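Local atomic coordinates of nitrilotriacetate monooxygenase component B (Bacillus cereus ATCC 14579, PDB entry 3BPK), a protein that probably binds FMN and serves as the flavin reductase component of a two-component monooxygenase. Residues B[91-96]-B[114-119]. Residues are numbered along the deposited sequence; the frame is centred on the assembly and turned at random.
Sequences ESYVAA and AKLTPI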
ATOM      1  N   GLU B  91       9.383  -8.325 -13.342  1.00 17.69           N
ATOM      2  CA  GLU B  91       9.777  -9.692 -13.706  1.00 20.07           C
ATOM      3  C   GLU B  91      11.248  -9.786 -14.149  1.00 20.26           C
ATOM      4  O   GLU B  91      11.871 -10.858 -13.981  1.00 23.34           O
ATOM      5  CB  GLU B  91       8.874 -10.221 -14.808  1.00 19.84           C
ATOM      6  CG  GLU B  91       7.423 -10.430 -14.368  1.00 19.76           C
ATOM      7  CD  GLU B  91       6.538 -11.063 -15.444  1.00 21.48           C
ATOM      8  OE1 GLU B  91       7.067 -11.857 -16.279  1.00 25.62           O
ATOM      9  OE2 GLU B  91       5.327 -10.754 -15.477  1.00 22.78           O
ATOM     10  N   SER B  92      11.823  -8.681 -14.640  1.00 21.25           N
ATOM     11  CA  SER B  92      13.202  -8.750 -15.205  1.00 21.47           C
ATOM     12  C   SER B  92      14.269  -8.932 -14.134  1.00 21.62           C
ATOM     13  O   SER B  92      15.386  -9.329 -14.439  1.00 22.90           O
ATOM     14  CB  SER B  92      13.536  -7.523 -16.051  1.00 21.74           C
ATOM     15  OG  SER B  92      13.703  -6.337 -15.268  1.00 22.69           O
ATOM     16  N   TYR B  93      13.961  -8.621 -12.875  1.00 20.42           N
ATOM     17  CA  TYR B  93      14.986  -8.774 -11.826  1.00 19.97           C
ATOM     18  C   TYR B  93      14.434  -9.298 -10.500  1.00 19.47           C
ATOM     19  O   TYR B  93      15.132  -9.266  -9.496  1.00 19.01           O
ATOM     20  CB  TYR B  93      15.865  -7.508 -11.667  1.00 19.25           C
ATOM     21  CG  TYR B  93      15.261  -6.318 -10.948  1.00 18.07           C
ATOM     22  CD1 TYR B  93      15.838  -5.850  -9.751  1.00 18.20           C
ATOM     23  CD2 TYR B  93      14.153  -5.642 -11.465  1.00 16.35           C
ATOM     24  CE1 TYR B  93      15.322  -4.768  -9.078  1.00 17.83           C
ATOM     25  CE2 TYR B  93      13.599  -4.526 -10.764  1.00 15.01           C
ATOM     26  CZ  TYR B  93      14.212  -4.111  -9.582  1.00 18.99           C
ATOM     27  OH  TYR B  93      13.714  -3.045  -8.861  1.00 17.97           O
ATOM     28  N   VAL B  94      13.197  -9.825 -10.511  1.00 19.68           N
ATOM     29  CA  VAL B  94      12.623 -10.369  -9.285  1.00 20.56           C
ATOM     30  C   VAL B  94      13.442 -11.542  -8.713  1.00 20.68           C
ATOM     31  O   VAL B  94      13.493 -11.733  -7.501  1.00 19.76           O
ATOM     32  CB  VAL B  94      11.115 -10.737  -9.453  1.00 21.47           C
ATOM     33  CG1 VAL B  94      10.945 -11.872 -10.517  1.00 22.24           C
ATOM     34  CG2 VAL B  94      10.493 -11.097  -8.101  1.00 22.60           C
ATOM     35  N   ALA B  95      14.114 -12.298  -9.585  1.00 20.71           N
ATOM     36  CA  ALA B  95      15.001 -13.345  -9.069  1.00 21.49           C
ATOM     37  C   ALA B  95      16.074 -12.769  -8.118  1.00 21.58           C
ATOM     38  O   ALA B  95      16.301 -13.323  -7.029  1.00 22.04           O
ATOM     39  CB  ALA B  95      15.635 -14.184 -10.212  1.00 22.14           C
ATOM     40  N   ALA B  96      16.709 -11.659  -8.529  1.00 20.67           N
ATOM     41  CA  ALA B  96      17.731 -11.013  -7.723  1.00 20.51           C
ATOM     42  C   ALA B  96      17.093 -10.358  -6.505  1.00 20.35           C
ATOM     43  O   ALA B  96      17.651 -10.414  -5.416  1.00 20.17           O
ATOM     44  CB  ALA B  96      18.506  -9.994  -8.552  1.00 21.93           C
ATOM     45  N   ALA B 114      23.484 -10.303  -4.410  1.00 22.22           N
ATOM     46  CA  ALA B 114      22.512 -10.645  -5.456  1.00 22.68           C
ATOM     47  C   ALA B 114      22.987 -10.320  -6.888  1.00 22.01           C
ATOM     48  O   ALA B 114      22.238 -10.497  -7.863  1.00 22.65           O
ATOM     49  CB  ALA B 114      21.164  -9.962  -5.141  1.00 22.82           C
ATOM     50  N   LYS B 115      24.236  -9.859  -7.007  1.00 21.25           N
ATOM     51  CA  LYS B 115      24.848  -9.586  -8.325  1.00 20.61           C
ATOM     52  C   LYS B 115      24.130  -8.409  -9.002  1.00 20.45           C
ATOM     53  O   LYS B 115      24.090  -8.318 -10.243  1.00 23.29           O
ATOM     54  CB  LYS B 115      24.881 -10.851  -9.221  1.00 21.37           C
ATOM     55  CG  LYS B 115      25.639 -11.997  -8.551  1.00 22.17           C
ATOM     56  CD  LYS B 115      25.886 -13.134  -9.507  1.00 26.21           C
ATOM     57  CE  LYS B 115      26.561 -14.286  -8.798  1.00 28.73           C
ATOM     58  NZ  LYS B 115      25.530 -15.287  -8.530  1.00 35.02           N
ATOM     59  N   LEU B 116      23.600  -7.496  -8.184  1.00 18.99           N
ATOM     60  CA  LEU B 116      22.964  -6.283  -8.708  1.00 18.17           C
ATOM     61  C   LEU B 116      24.007  -5.176  -8.789  1.00 18.68           C
ATOM     62  O   LEU B 116      25.114  -5.307  -8.232  1.00 20.08           O
ATOM     63  CB  LEU B 116      21.800  -5.886  -7.790  1.00 18.01           C
ATOM     64  CG  LEU B 116      20.581  -6.816  -7.860  1.00 17.80           C
ATOM     65  CD1 LEU B 116      19.625  -6.465  -6.712  1.00 21.53           C
ATOM     66  CD2 LEU B 116      19.819  -6.771  -9.212  1.00 20.02           C
ATOM     67  N   THR B 117      23.674  -4.098  -9.491  1.00 18.39           N
ATOM     68  CA  THR B 117      24.691  -3.108  -9.882  1.00 19.51           C
ATOM     69  C   THR B 117      24.362  -1.719  -9.361  1.00 19.07           C
ATOM     70  O   THR B 117      23.367  -1.115  -9.805  1.00 19.52           O
ATOM     71  CB  THR B 117      24.711  -3.031 -11.428  1.00 20.16           C
ATOM     72  OG1 THR B 117      24.838  -4.346 -11.972  1.00 22.41           O
ATOM     73  CG2 THR B 117      25.827  -2.131 -11.949  1.00 21.02           C
ATOM     74  N   PRO B 118      25.182  -1.203  -8.432  1.00 19.05           N
ATOM     75  CA  PRO B 118      24.899   0.148  -7.910  1.00 19.53           C
ATOM     76  C   PRO B 118      24.930   1.201  -9.019  1.00 19.10           C
ATOM     77  O   PRO B 118      25.738   1.131  -9.947  1.00 20.19           O
ATOM     78  CB  PRO B 118      26.040   0.404  -6.906  1.00 19.66           C
ATOM     79  CG  PRO B 118      26.538  -0.945  -6.562  1.00 20.60           C
ATOM     80  CD  PRO B 118      26.368  -1.802  -7.786  1.00 20.43           C
ATOM     81  N   ILE B 119      24.055   2.188  -8.904  1.00 17.41           N
ATOM     82  CA  ILE B 119      24.070   3.346  -9.786  1.00 17.78           C
ATOM     83  C   ILE B 119      23.862   4.594  -8.930  1.00 18.83           C
ATOM     84  O   ILE B 119      22.915   4.689  -8.144  1.00 17.89           O
ATOM     85  CB  ILE B 119      23.011   3.198 -10.914  1.00 17.97           C
ATOM     86  CG1 ILE B 119      23.095   4.333 -11.925  1.00 21.60           C
ATOM     87  CG2 ILE B 119      21.566   3.091 -10.358  1.00 18.67           C
ATOM     88  CD1 ILE B 119      22.467   3.983 -13.274  1.00 24.63           C
TER
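L116 reaches across to Y93 and A96 where two short helices of the flavin reductase-like domain, a family with a split beta-barrel fold, meet beside strand 28-36 of the antiparallel sheet. Y93 is the N-cap residue of helix 94-100. K115 closes helix 110-113 with a Schellman motif: its positive phi (67°) turns the chain out of the helix and into L116. The contact is apolar, and no hydrogen bond joins the two segments.

The L116 and Y93 side chains cross at about a right angle. L116 CD2 approaches the Y93 ring obliquely and lies 4.1 Å from Y93 CD1. The same methyl packs more tightly on the helix, with L116 CD2 3.5 Å from A96 CB. The other branch is also near, L116 CD1 being 4.1 Å from A96 CB. One alanine methyl thus meets both ends of the leucine fork.

The Y93 hydroxyl is hydrogen-bonded to the backbone O of I88, which ties down the far end of the ring. F32 of strand 28-36 touches both Y93 and L116, so the pair rests on the main sheet. I111 packs on L116 from helix 110-113.

A96, in the first turn of helix 94-100, meets A114, which follows the last residue of helix 110-113. A96 CB and A114 CB are 4.3 Å apart, while A114 CB lies 3.6 Å from the backbone O of A96.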